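Local coordinates for mandelate racemase / muconate lactonizing enzyme, C-terminal domain protein (PDB 4JHM) that is of unknown function but belongs to the enolase superfamily, whose members join an N-terminal alpha+beta domain to a barrel-like C-terminal domain, at residues N81-Q86 / D113-K118; P122-L127 / V313-D318; A130-K135 / V348-G353; Q271-C276 / Q307-H312; S293-I298 / N319-E324. One frame throughout, in Å; residues are numbered along the deposited sequence.

In the fold
The five contacts run from the N-terminal domain into the barrel, and most of their touching residues are buried. Contacts 1 and 2 are joined by packing of K115 and G116 on L126, and both reach the second subunit; contact 1 mixes apolar packing with a buried lysine, whereas contact 2 is apolar throughout. Contacts 2 and 4 share helix 304-316, and contact 4, nearest the centre of the chain, relies on an asparagine-aspartate pairing. Contacts 3 and 5 reach the same sheet: contact 3 adds an antiparallel edge with half-exposed polar residues, while contact 5 ties the run 293-298 to the approach to strand 323-326 through a glutamate.

Contact 1: residues N81-Q86 / D113-K118; sequences NPLMTQ and DIKGKK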
# COMPACT_ATOMS: atom_id res chain seq x y z
N ASN A 81 6.77 35.27 31.15
CA ASN A 81 7.52 34.50 32.13
C ASN A 81 8.39 33.45 31.44
O ASN A 81 7.87 32.48 30.89
CB ASN A 81 6.57 33.83 33.12
CG ASN A 81 7.31 33.09 34.22
OD1 ASN A 81 8.51 32.84 34.14
ND2 ASN A 81 6.58 32.72 35.27
N PRO A 82 9.72 33.64 31.47
CA PRO A 82 10.63 32.78 30.72
C PRO A 82 10.67 31.34 31.20
O PRO A 82 11.22 30.48 30.51
CB PRO A 82 11.99 33.45 30.95
CG PRO A 82 11.85 34.16 32.25
CD PRO A 82 10.43 34.64 32.28
N LEU A 83 10.10 31.07 32.37
CA LEU A 83 10.13 29.73 32.94
C LEU A 83 9.07 28.82 32.32
O LEU A 83 9.18 27.60 32.39
CB LEU A 83 9.94 29.79 34.46
CG LEU A 83 11.05 30.52 35.22
CD1 LEU A 83 10.63 30.74 36.66
CD2 LEU A 83 12.36 29.75 35.15
N MSE A 84 8.05 29.42 31.72
CA MSE A 84 7.01 28.67 31.03
C MSE A 84 7.42 28.53 29.60
O MSE A 84 6.86 29.18 28.72
CB MSE A 84 5.69 29.43 31.15
CG MSE A 84 5.39 29.76 32.61
SE MSE A 84 4.98 28.09 33.58
CE MSE A 84 3.01 28.18 33.42
N THR A 85 8.40 27.66 29.36
CA THR A 85 9.07 27.54 28.06
C THR A 85 8.17 27.01 26.93
O THR A 85 8.44 27.27 25.75
CB THR A 85 10.30 26.62 28.15
OG1 THR A 85 9.91 25.33 28.63
CG2 THR A 85 11.35 27.20 29.07
N GLN A 86 7.13 26.27 27.27
CA GLN A 86 6.24 25.73 26.25
C GLN A 86 5.22 26.77 25.83
O GLN A 86 4.85 26.86 24.66
CB GLN A 86 5.54 24.47 26.76
CG GLN A 86 4.50 23.91 25.80
CD GLN A 86 5.07 23.67 24.41
OE1 GLN A 86 5.95 22.83 24.23
NE2 GLN A 86 4.56 24.40 23.42
N ASP A 113 17.92 28.37 29.62
CA ASP A 113 19.15 28.74 30.32
C ASP A 113 18.84 29.37 31.68
O ASP A 113 19.48 29.05 32.68
CB ASP A 113 19.98 29.71 29.46
CG ASP A 113 21.34 30.03 30.07
OD1 ASP A 113 21.90 29.19 30.80
OD2 ASP A 113 21.84 31.14 29.81
N ILE A 114 17.85 30.26 31.69
CA ILE A 114 17.40 30.92 32.91
C ILE A 114 16.79 29.91 33.88
O ILE A 114 17.07 29.95 35.08
CB ILE A 114 16.37 32.02 32.58
CG1 ILE A 114 17.09 33.29 32.15
CG2 ILE A 114 15.48 32.31 33.78
CD1 ILE A 114 16.18 34.32 31.50
N LYS A 115 15.98 29.01 33.35
CA LYS A 115 15.33 27.97 34.15
C LYS A 115 16.37 27.05 34.79
O LYS A 115 16.18 26.58 35.91
CB LYS A 115 14.37 27.16 33.29
CG LYS A 115 13.68 26.01 34.02
CD LYS A 115 13.02 25.04 33.05
CE LYS A 115 11.82 25.66 32.36
NZ LYS A 115 11.11 24.68 31.49
N GLY A 116 17.46 26.79 34.08
CA GLY A 116 18.53 25.96 34.61
C GLY A 116 19.26 26.66 35.74
O GLY A 116 19.54 26.07 36.78
N LYS A 117 19.57 27.93 35.52
CA LYS A 117 20.30 28.72 36.49
C LYS A 117 19.50 28.90 37.78
O LYS A 117 20.07 28.88 38.87
CB LYS A 117 20.67 30.08 35.89
CG LYS A 117 21.81 29.99 34.89
CD LYS A 117 22.02 31.30 34.13
CE LYS A 117 23.17 31.19 33.15
NZ LYS A 117 23.28 32.38 32.26
N LYS A 118 18.19 29.07 37.65
CA LYS A 118 17.32 29.21 38.81
C LYS A 118 17.10 27.86 39.48
O LYS A 118 16.92 27.77 40.69
CB LYS A 118 15.97 29.83 38.42
CG LYS A 118 16.06 31.32 38.10
CD LYS A 118 14.73 32.03 38.33
CE LYS A 118 14.88 33.53 38.12
NZ LYS A 118 13.67 34.29 38.56
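Within the N-terminal domain, the turn that leads into helix 85-92 rests on helix 100-119, with P82, L83 and T85 meeting I114 and K115. The turn, type I from N81 to M84, is braced by an Asx turn in which N81 OD1 accepts from L83 N at 3.0 Å. Proline suits its second position, since the ring already holds the required phi. P82 CB approaches I114 CD1 at 4.3 Å, a contact between two compact apolar groups. L83 reaches the helix with one methyl, CD2, which lies over the root of K115, 3.8 Å from K115 CB, and also touches I114 CG2. From there the lysine continues with CG anti to its backbone N (chi1 178°) and bends at chi3 (-69°), carrying CE past the carbonyl of L83, 3.3 Å from L83 O. The side chains of K115 and T85 cross at about a right angle, and K115 NZ gives a hydrogen bond to T85 OG1 at 3.2 Å. The amine's strongest partner is M125 O of the second subunit, where G128 O also accepts from it; W112 adds a cation-pi contact. A long chain with an apolar stem and a charged end is well matched to this place: the methylenes pack inside the domain, while the buried ammonium is satisfied by neutral oxygens and ties the fold to the subunit interface.

Contact 2: residues P122-L127 / V313-D318; sequences PLYMLL and VALAHD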
# COMPACT_ATOMS: atom_id res chain seq x y z
N PRO A 122 22.54 21.86 35.73
CA PRO A 122 22.75 21.88 34.29
C PRO A 122 21.50 21.50 33.52
O PRO A 122 20.64 20.78 34.04
CB PRO A 122 23.84 20.81 34.07
CG PRO A 122 23.85 19.98 35.31
CD PRO A 122 23.44 20.92 36.41
N LEU A 123 21.39 21.98 32.29
CA LEU A 123 20.18 21.78 31.52
C LEU A 123 19.92 20.30 31.26
O LEU A 123 18.77 19.85 31.32
CB LEU A 123 20.26 22.53 30.19
CG LEU A 123 18.90 22.85 29.57
CD1 LEU A 123 18.31 24.09 30.22
CD2 LEU A 123 19.01 23.04 28.06
N TYR A 124 20.97 19.55 30.97
CA TYR A 124 20.79 18.15 30.61
C TYR A 124 20.11 17.38 31.74
O TYR A 124 19.49 16.34 31.51
CB TYR A 124 22.12 17.49 30.20
CG TYR A 124 23.12 17.27 31.32
CD1 TYR A 124 23.02 16.17 32.16
CD2 TYR A 124 24.18 18.15 31.51
CE1 TYR A 124 23.94 15.96 33.18
CE2 TYR A 124 25.10 17.95 32.52
CZ TYR A 124 24.98 16.85 33.35
OH TYR A 124 25.90 16.66 34.36
N MSE A 125 20.20 17.91 32.96
CA MSE A 125 19.53 17.30 34.11
C MSE A 125 18.05 17.60 34.09
O MSE A 125 17.23 16.72 34.34
CB MSE A 125 20.14 17.83 35.39
CG MSE A 125 19.98 16.82 36.52
SE MSE A 125 21.14 17.34 38.03
CE MSE A 125 22.76 16.38 37.44
N LEU A 126 17.71 18.85 33.81
CA LEU A 126 16.31 19.27 33.74
C LEU A 126 15.50 18.40 32.81
O LEU A 126 14.36 18.03 33.12
CB LEU A 126 16.20 20.71 33.24
CG LEU A 126 16.78 21.84 34.09
CD1 LEU A 126 16.51 23.16 33.39
CD2 LEU A 126 16.18 21.84 35.49
N LEU A 127 16.07 18.10 31.64
CA LEU A 127 15.37 17.35 30.60
C LEU A 127 15.40 15.85 30.90
O LEU A 127 14.36 15.20 30.92
CB LEU A 127 16.01 17.62 29.24
CG LEU A 127 16.17 19.10 28.88
CD1 LEU A 127 17.26 19.27 27.83
CD2 LEU A 127 14.86 19.70 28.41
N VAL A 313 20.98 18.65 25.32
CA VAL A 313 19.86 17.80 24.96
C VAL A 313 20.36 16.38 24.71
O VAL A 313 19.73 15.42 25.13
CB VAL A 313 19.14 18.36 23.72
CG1 VAL A 313 17.93 17.50 23.37
CG2 VAL A 313 18.71 19.80 23.96
N ALA A 314 21.51 16.25 24.05
CA ALA A 314 22.07 14.93 23.73
C ALA A 314 22.50 14.18 24.99
O ALA A 314 22.50 12.95 25.02
CB ALA A 314 23.23 15.06 22.76
N LEU A 315 22.86 14.91 26.04
CA LEU A 315 23.25 14.29 27.30
C LEU A 315 22.03 13.83 28.11
O LEU A 315 22.14 12.97 28.98
CB LEU A 315 24.11 15.25 28.14
CG LEU A 315 25.62 15.16 27.91
CD1 LEU A 315 25.99 14.86 26.47
CD2 LEU A 315 26.28 16.46 28.35
N ALA A 316 20.87 14.38 27.79
CA ALA A 316 19.64 14.05 28.49
C ALA A 316 19.00 12.76 27.96
O ALA A 316 18.17 12.16 28.63
CB ALA A 316 18.66 15.20 28.41
N HIS A 317 19.38 12.36 26.75
CA HIS A 317 18.84 11.15 26.14
C HIS A 317 19.97 10.20 25.75
O HIS A 317 21.14 10.58 25.78
CB HIS A 317 18.00 11.51 24.91
CG HIS A 317 16.91 12.50 25.18
ND1 HIS A 317 15.64 12.13 25.55
CD2 HIS A 317 16.91 13.86 25.14
CE1 HIS A 317 14.90 13.21 25.72
NE2 HIS A 317 15.64 14.27 25.48
N ASP A 318 19.62 8.97 25.38
CA ASP A 318 20.62 7.98 24.96
C ASP A 318 20.72 7.87 23.45
O ASP A 318 21.78 7.53 22.92
CB ASP A 318 20.27 6.61 25.53
CG ASP A 318 20.49 6.53 27.03
OD1 ASP A 318 21.60 6.87 27.48
OD2 ASP A 318 19.55 6.12 27.74
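Y124 and A316 bring their backbones closest, CA to CA 4.8 Å, where the short helix 123-127 meets the 313-316 part of helix 304-316. It is a helix-to-helix junction between that short helix and a helix of the C-terminal barrel domain. So near an approach suits alanine: A316 CB lies 3.4 Å from Y124 O and 3.7 Å from L127 CB, a small methyl that fits between them. On one flank Y124 CB meets L315 CB at 3.6 Å. With chi1 at 70° the tyrosine's CG stands between the backbone N and the carbonyl carbon, and the ring passes obliquely by L315, whose CD2 touches Y124 CD2. The phenol end leaves this apolar layer to bond T132 OG1, so its hydroxyl has a polar partner despite the burial. Y124 N is also hydrogen-bonded to H312 ND1, a further tie to the same barrel helix. The second subunit borders the short helix too, packing its M84 on Y124 and its L126 on L126. On the remaining flank L127 crosses V313 obliquely, and L127 CD1 settles 4.2 Å from V313 CG2.

Contact 3: residues A130-K135 / V348-G353; sequences ARTKIK and VHAPAG
K133 and H349 face each other across an antiparallel pairing in which strand 347-349 adds itself to strand 133-139, a strand of the barrel sheet in the C-terminal domain. They form a non-hydrogen-bonded pair, CA to CA 4.5 Å, and their side chains lie side by side, pointing the same way. Following the lysine outward, CB sits 3.5 Å from V348 O and near the ring atom H349 ND1. A chi1 of 67° places CG between the backbone N and the carbonyl carbon, and beyond it the chain is fully extended. CD then passes the imidazole obliquely, 3.6 Å from H349 CE1. At the tip K133 NZ leads away from the histidine and makes a cation-pi contact with Y347, while H349 NE2 is hydrogen-bonded to D343. A flexible lysine and a polar ring suit this face, where H349 is exposed. The backbone supplies the main grip: A350 N to T132 O at 3.1 Å, I134 N to V348 O at 3.1 Å and V348 N to I134 O at 2.9 Å. The first of these is nearly straight, 172° at the hydrogen, and carries the pairing one residue past the strand ends. I134 and V348, the hydrogen-bonded pair, are placed on the other face, where branched aliphatic residues suit packing against L311 and L315 of helix 304-316 and against F323. There the two side chains again lie side by side, with I134 CG2 3.5 Å from V348 CG1.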
# COMPACT_ATOMS: atom_id res chain seq x y z
N ALA A 130 21.28 10.99 31.05
CA ALA A 130 21.73 9.66 30.65
C ALA A 130 23.24 9.55 30.72
O ALA A 130 23.78 8.49 31.00
CB ALA A 130 21.25 9.37 29.23
N ARG A 131 23.92 10.66 30.44
CA ARG A 131 25.37 10.69 30.41
C ARG A 131 25.84 12.11 30.69
O ARG A 131 25.09 13.06 30.48
CB ARG A 131 25.91 10.26 29.04
CG ARG A 131 24.98 9.36 28.25
CD ARG A 131 24.32 10.08 27.10
NE ARG A 131 25.05 9.82 25.87
CZ ARG A 131 24.56 10.00 24.65
NH1 ARG A 131 23.33 10.46 24.46
NH2 ARG A 131 25.32 9.72 23.60
N THR A 132 27.07 12.23 31.17
CA THR A 132 27.65 13.53 31.43
C THR A 132 28.71 13.85 30.37
O THR A 132 29.30 14.93 30.36
CB THR A 132 28.24 13.59 32.86
OG1 THR A 132 28.27 14.95 33.31
CG2 THR A 132 29.64 12.98 32.92
N LYS A 133 28.93 12.89 29.47
CA LYS A 133 29.88 13.06 28.37
C LYS A 133 29.46 12.22 27.17
O LYS A 133 28.60 11.35 27.29
CB LYS A 133 31.29 12.66 28.81
CG LYS A 133 31.46 11.17 29.11
CD LYS A 133 32.91 10.84 29.42
CE LYS A 133 33.08 9.36 29.75
NZ LYS A 133 34.45 9.05 30.23
N ILE A 134 30.08 12.46 26.01
CA ILE A 134 29.73 11.72 24.79
C ILE A 134 30.82 11.79 23.71
O ILE A 134 31.54 12.78 23.60
CB ILE A 134 28.41 12.25 24.21
CG1 ILE A 134 28.12 11.61 22.85
CG2 ILE A 134 28.48 13.76 24.05
CD1 ILE A 134 26.88 12.15 22.17
N LYS A 135 30.92 10.73 22.91
CA LYS A 135 31.87 10.69 21.78
C LYS A 135 31.61 11.83 20.81
O LYS A 135 30.48 12.03 20.38
CB LYS A 135 31.73 9.37 21.01
CG LYS A 135 32.34 8.17 21.70
CD LYS A 135 33.75 7.90 21.20
CE LYS A 135 34.54 7.07 22.19
NZ LYS A 135 33.85 5.81 22.54
N VAL A 348 33.58 14.65 24.58
CA VAL A 348 33.26 16.03 24.95
C VAL A 348 32.46 16.00 26.25
O VAL A 348 31.59 15.14 26.42
CB VAL A 348 32.43 16.72 23.86
CG1 VAL A 348 31.01 16.17 23.85
CG2 VAL A 348 32.40 18.22 24.09
N HIS A 349 32.77 16.92 27.16
CA HIS A 349 32.12 16.94 28.47
C HIS A 349 31.13 18.08 28.63
O HIS A 349 31.32 19.16 28.09
CB HIS A 349 33.18 17.05 29.57
CG HIS A 349 33.99 15.81 29.75
ND1 HIS A 349 33.63 14.80 30.62
CD2 HIS A 349 35.14 15.41 29.17
CE1 HIS A 349 34.53 13.83 30.56
NE2 HIS A 349 35.46 14.17 29.69
N ALA A 350 30.06 17.82 29.38
CA ALA A 350 29.11 18.86 29.74
C ALA A 350 29.85 19.95 30.50
O ALA A 350 30.63 19.64 31.40
CB ALA A 350 28.00 18.30 30.60
N PRO A 351 29.62 21.22 30.13
CA PRO A 351 30.24 22.36 30.81
C PRO A 351 29.95 22.39 32.31
O PRO A 351 29.12 21.63 32.80
CB PRO A 351 29.63 23.57 30.12
CG PRO A 351 29.20 23.07 28.78
CD PRO A 351 28.80 21.64 28.98
N ALA A 352 30.63 23.29 33.02
CA ALA A 352 30.61 23.30 34.48
C ALA A 352 29.35 23.92 35.08
O ALA A 352 28.72 23.33 35.95
CB ALA A 352 31.84 24.04 35.00
N GLY A 353 28.98 25.11 34.61
CA GLY A 353 27.93 25.90 35.24
C GLY A 353 26.55 25.27 35.22
O GLY A 353 26.42 24.06 35.04

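Contact 4: residues Q271-C276 / Q307-H312; sequences QDATVC and QAANLH
N310 of helix 304-316 grips D272 and A273 with both ends of its amide, and this polar clasp is the tight part of the contact. N310 OD1 accepts a hydrogen bond from A273 N at 2.8 Å, straight to 176° at the hydrogen. N310 ND2 donates one to D272 OD1 at 3.0 Å, the carboxylate oxygen lying close to the amide plane. The side chains of D272 and N310 cross at about a right angle, and their flat groups are turned 55° apart. D272 OD1 also accepts from T274 N at 3.1 Å, and the two donors reach it from opposite faces of the carboxylate plane. That second bond closes an Asx turn, so one oxygen shapes the loop and meets the helix. With CG beside its own backbone N, N310 keeps ND2 near the helix too, and T306 O is its other partner. Asparagine suits the place because it donates and accepts at once; these bonds fix its rotation. The looser side is apolar: A273 CB stands 4.3 Å from A309 CB, two small methyls that let the loop come near the helix. No solvent side exists here, for the touching residues are buried, and farther out V275 packs on W98 of a third subunit. The arrangement is an Asx turn in a loop preceding helix 279-291, held to a neighbouring helix of the enolase-superfamily barrel domain.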
# COMPACT_ATOMS: atom_id res chain seq x y z
N GLN A 271 18.82 17.35 13.67
CA GLN A 271 18.26 18.64 13.95
C GLN A 271 19.27 19.46 14.71
O GLN A 271 20.23 18.92 15.26
CB GLN A 271 17.00 18.51 14.80
CG GLN A 271 15.86 17.79 14.12
CD GLN A 271 15.11 18.68 13.16
OE1 GLN A 271 15.62 19.03 12.10
NE2 GLN A 271 13.88 19.04 13.53
N ASP A 272 19.04 20.76 14.72
CA ASP A 272 19.86 21.69 15.47
C ASP A 272 18.90 22.48 16.34
O ASP A 272 17.88 22.97 15.85
CB ASP A 272 20.61 22.61 14.50
CG ASP A 272 21.63 23.49 15.19
OD1 ASP A 272 21.58 23.63 16.43
OD2 ASP A 272 22.49 24.05 14.48
N ALA A 273 19.20 22.57 17.62
CA ALA A 273 18.34 23.27 18.55
C ALA A 273 18.21 24.74 18.15
O ALA A 273 17.17 25.35 18.36
CB ALA A 273 18.88 23.16 19.96
N THR A 274 19.26 25.28 17.55
CA THR A 274 19.29 26.69 17.17
C THR A 274 18.62 26.94 15.82
O THR A 274 18.73 28.04 15.27
CB THR A 274 20.74 27.19 17.05
OG1 THR A 274 21.40 26.51 15.98
CG2 THR A 274 21.49 26.95 18.34
N VAL A 275 17.93 25.93 15.30
CA VAL A 275 17.26 26.05 14.01
C VAL A 275 15.80 25.62 14.07
O VAL A 275 14.92 26.30 13.54
CB VAL A 275 17.97 25.23 12.91
CG1 VAL A 275 17.09 25.11 11.68
CG2 VAL A 275 19.30 25.86 12.54
N CYS A 276 15.53 24.50 14.73
CA CYS A 276 14.18 23.90 14.70
C CYS A 276 13.21 24.49 15.73
O CYS A 276 12.08 24.02 15.84
CB CYS A 276 14.26 22.38 14.86
SG CYS A 276 14.87 21.80 16.46
N GLN A 307 26.89 25.10 20.30
CA GLN A 307 27.45 23.81 20.68
C GLN A 307 26.79 23.28 21.94
O GLN A 307 26.38 22.13 22.00
CB GLN A 307 28.96 23.92 20.89
CG GLN A 307 29.74 24.30 19.64
CD GLN A 307 31.22 24.46 19.91
OE1 GLN A 307 31.81 23.70 20.67
NE2 GLN A 307 31.84 25.45 19.28
N ALA A 308 26.68 24.14 22.95
CA ALA A 308 26.20 23.73 24.27
C ALA A 308 24.72 23.34 24.25
O ALA A 308 24.33 22.33 24.83
CB ALA A 308 26.44 24.84 25.29
N ALA A 309 23.91 24.16 23.59
CA ALA A 309 22.47 23.94 23.51
C ALA A 309 22.15 22.52 23.06
O ALA A 309 21.31 21.85 23.66
CB ALA A 309 21.84 24.94 22.55
N ASN A 310 22.83 22.08 22.01
CA ASN A 310 22.64 20.73 21.48
C ASN A 310 23.27 19.68 22.38
O ASN A 310 22.68 18.64 22.66
CB ASN A 310 23.25 20.63 20.08
CG ASN A 310 22.59 21.56 19.07
OD1 ASN A 310 21.48 21.29 18.60
ND2 ASN A 310 23.27 22.64 18.73
N LEU A 311 24.49 19.95 22.85
CA LEU A 311 25.19 19.00 23.69
C LEU A 311 24.34 18.60 24.89
O LEU A 311 24.29 17.44 25.28
CB LEU A 311 26.53 19.57 24.15
CG LEU A 311 27.27 18.77 25.23
CD1 LEU A 311 27.52 17.34 24.79
CD2 LEU A 311 28.58 19.45 25.60
N HIS A 312 23.65 19.58 25.46
CA HIS A 312 22.86 19.35 26.66
C HIS A 312 21.71 18.39 26.38
O HIS A 312 21.50 17.42 27.12
CB HIS A 312 22.32 20.67 27.21
CG HIS A 312 23.27 21.36 28.13
ND1 HIS A 312 23.50 20.92 29.42
CD2 HIS A 312 24.06 22.44 27.96
CE1 HIS A 312 24.39 21.71 30.00
NE2 HIS A 312 24.74 22.64 29.13

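Contact 5: residues S293-I298 / N319-E324; sequences SKNLEI and NCNFFE
E297 is gripped by two successive backbone N-H groups, of N321 and F322, where the run 293-298 passes the approach to strand 323-326, which pairs in parallel with strand 133-139 in the barrel sheet. E297 OE2 accepts from N321 N at 3.0 Å and E297 OE1 from F322 N at 3.2 Å, each oxygen using its syn lone pair; N321 N also makes a weak bond to OE1. Glutamate has the reach for this, and its bend at chi2 (-54°) turns the carboxylate onto the neighbouring chain, where OE1 also lies at the edge of the F322 ring. A backbone bond, L296 N to N319 O at 2.9 Å, aligns the two runs, whose directions differ by 28°. Beside it the small C320 lies against the backbone of L296. The next shell fixes these parts: C285 and F286 of helix 279-291 pack on L296, N319 ND2 bonds F286 O, and R131 donates to C320 O. Helix 304-316, between the two runs in the chain, covers I298 with N310 and A314 and F323 with L311. Farther along, E324 turns to K165 and S139. At the apolar end, I298 CD1 lies 4.0 Å from F323 CD2.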
# COMPACT_ATOMS: atom_id res chain seq x y z
N SER A 293 12.74 4.05 17.13
CA SER A 293 13.91 3.19 17.35
C SER A 293 15.15 3.69 16.61
O SER A 293 15.94 2.89 16.09
CB SER A 293 13.60 1.76 16.91
OG SER A 293 12.44 1.25 17.56
N LYS A 294 15.34 5.01 16.59
CA LYS A 294 16.49 5.58 15.92
C LYS A 294 17.10 6.72 16.72
O LYS A 294 16.49 7.23 17.67
CB LYS A 294 16.10 6.08 14.52
CG LYS A 294 15.31 5.08 13.71
CD LYS A 294 15.46 5.27 12.21
CE LYS A 294 14.34 4.54 11.48
NZ LYS A 294 14.65 4.21 10.07
N ASN A 295 18.31 7.12 16.33
CA ASN A 295 19.03 8.18 17.01
C ASN A 295 18.81 9.55 16.39
O ASN A 295 18.37 9.67 15.24
CB ASN A 295 20.53 7.87 16.98
CG ASN A 295 20.87 6.65 17.81
OD1 ASN A 295 20.09 6.21 18.64
ND2 ASN A 295 22.06 6.11 17.59
N LEU A 296 19.10 10.59 17.16
CA LEU A 296 19.07 11.95 16.67
C LEU A 296 20.49 12.50 16.74
O LEU A 296 20.93 12.95 17.79
CB LEU A 296 18.13 12.81 17.51
CG LEU A 296 17.74 14.16 16.89
CD1 LEU A 296 16.61 14.82 17.66
CD2 LEU A 296 18.92 15.11 16.79
N GLU A 297 21.21 12.45 15.63
CA GLU A 297 22.57 12.96 15.58
C GLU A 297 22.54 14.48 15.44
O GLU A 297 22.19 15.00 14.38
CB GLU A 297 23.34 12.33 14.42
CG GLU A 297 23.42 10.81 14.52
CD GLU A 297 23.98 10.32 15.84
OE1 GLU A 297 24.89 10.99 16.38
OE2 GLU A 297 23.54 9.26 16.33
N ILE A 298 22.91 15.18 16.51
CA ILE A 298 22.79 16.63 16.56
C ILE A 298 23.72 17.33 15.59
O ILE A 298 24.86 16.90 15.37
CB ILE A 298 23.09 17.19 17.98
CG1 ILE A 298 24.43 16.65 18.50
CG2 ILE A 298 21.97 16.84 18.95
CD1 ILE A 298 24.84 17.21 19.85
N ASN A 319 19.62 8.14 22.75
CA ASN A 319 19.57 7.95 21.30
C ASN A 319 20.28 9.05 20.52
O ASN A 319 19.65 9.95 19.97
CB ASN A 319 18.12 7.78 20.83
CG ASN A 319 17.21 8.92 21.26
OD1 ASN A 319 17.46 9.60 22.26
ND2 ASN A 319 16.13 9.12 20.52
N CYS A 320 21.60 8.96 20.49
CA CYS A 320 22.48 9.86 19.74
C CYS A 320 23.89 9.39 20.07
O CYS A 320 24.19 9.17 21.24
CB CYS A 320 22.29 11.33 20.15
SG CYS A 320 23.57 12.48 19.54
N ASN A 321 24.74 9.23 19.06
CA ASN A 321 26.08 8.67 19.26
C ASN A 321 27.18 9.71 19.36
O ASN A 321 28.19 9.47 20.01
CB ASN A 321 26.44 7.72 18.13
CG ASN A 321 25.55 6.50 18.07
OD1 ASN A 321 25.16 5.94 19.10
ND2 ASN A 321 25.23 6.06 16.86
N PHE A 322 27.01 10.86 18.71
CA PHE A 322 28.09 11.84 18.65
C PHE A 322 27.69 13.29 18.91
O PHE A 322 26.52 13.67 18.82
CB PHE A 322 28.79 11.78 17.29
CG PHE A 322 29.37 10.43 16.97
CD1 PHE A 322 30.61 10.05 17.48
CD2 PHE A 322 28.69 9.56 16.13
CE1 PHE A 322 31.15 8.82 17.17
CE2 PHE A 322 29.23 8.32 15.83
CZ PHE A 322 30.46 7.95 16.35
N PHE A 323 28.70 14.09 19.23
CA PHE A 323 28.58 15.54 19.33
C PHE A 323 29.49 16.11 18.25
O PHE A 323 30.68 15.82 18.23
CB PHE A 323 29.05 16.02 20.71
CG PHE A 323 29.40 17.48 20.76
CD1 PHE A 323 30.69 17.90 20.48
CD2 PHE A 323 28.45 18.42 21.11
CE1 PHE A 323 31.02 19.25 20.54
CE2 PHE A 323 28.78 19.77 21.17
CZ PHE A 323 30.06 20.18 20.88
N GLU A 324 28.91 16.89 17.35
CA GLU A 324 29.67 17.48 16.26
C GLU A 324 30.63 18.53 16.81
O GLU A 324 30.21 19.53 17.40
CB GLU A 324 28.73 18.09 15.23
CG GLU A 324 29.43 18.73 14.04
CD GLU A 324 28.49 19.05 12.90
OE1 GLU A 324 28.97 19.11 11.75
OE2 GLU A 324 27.28 19.24 13.15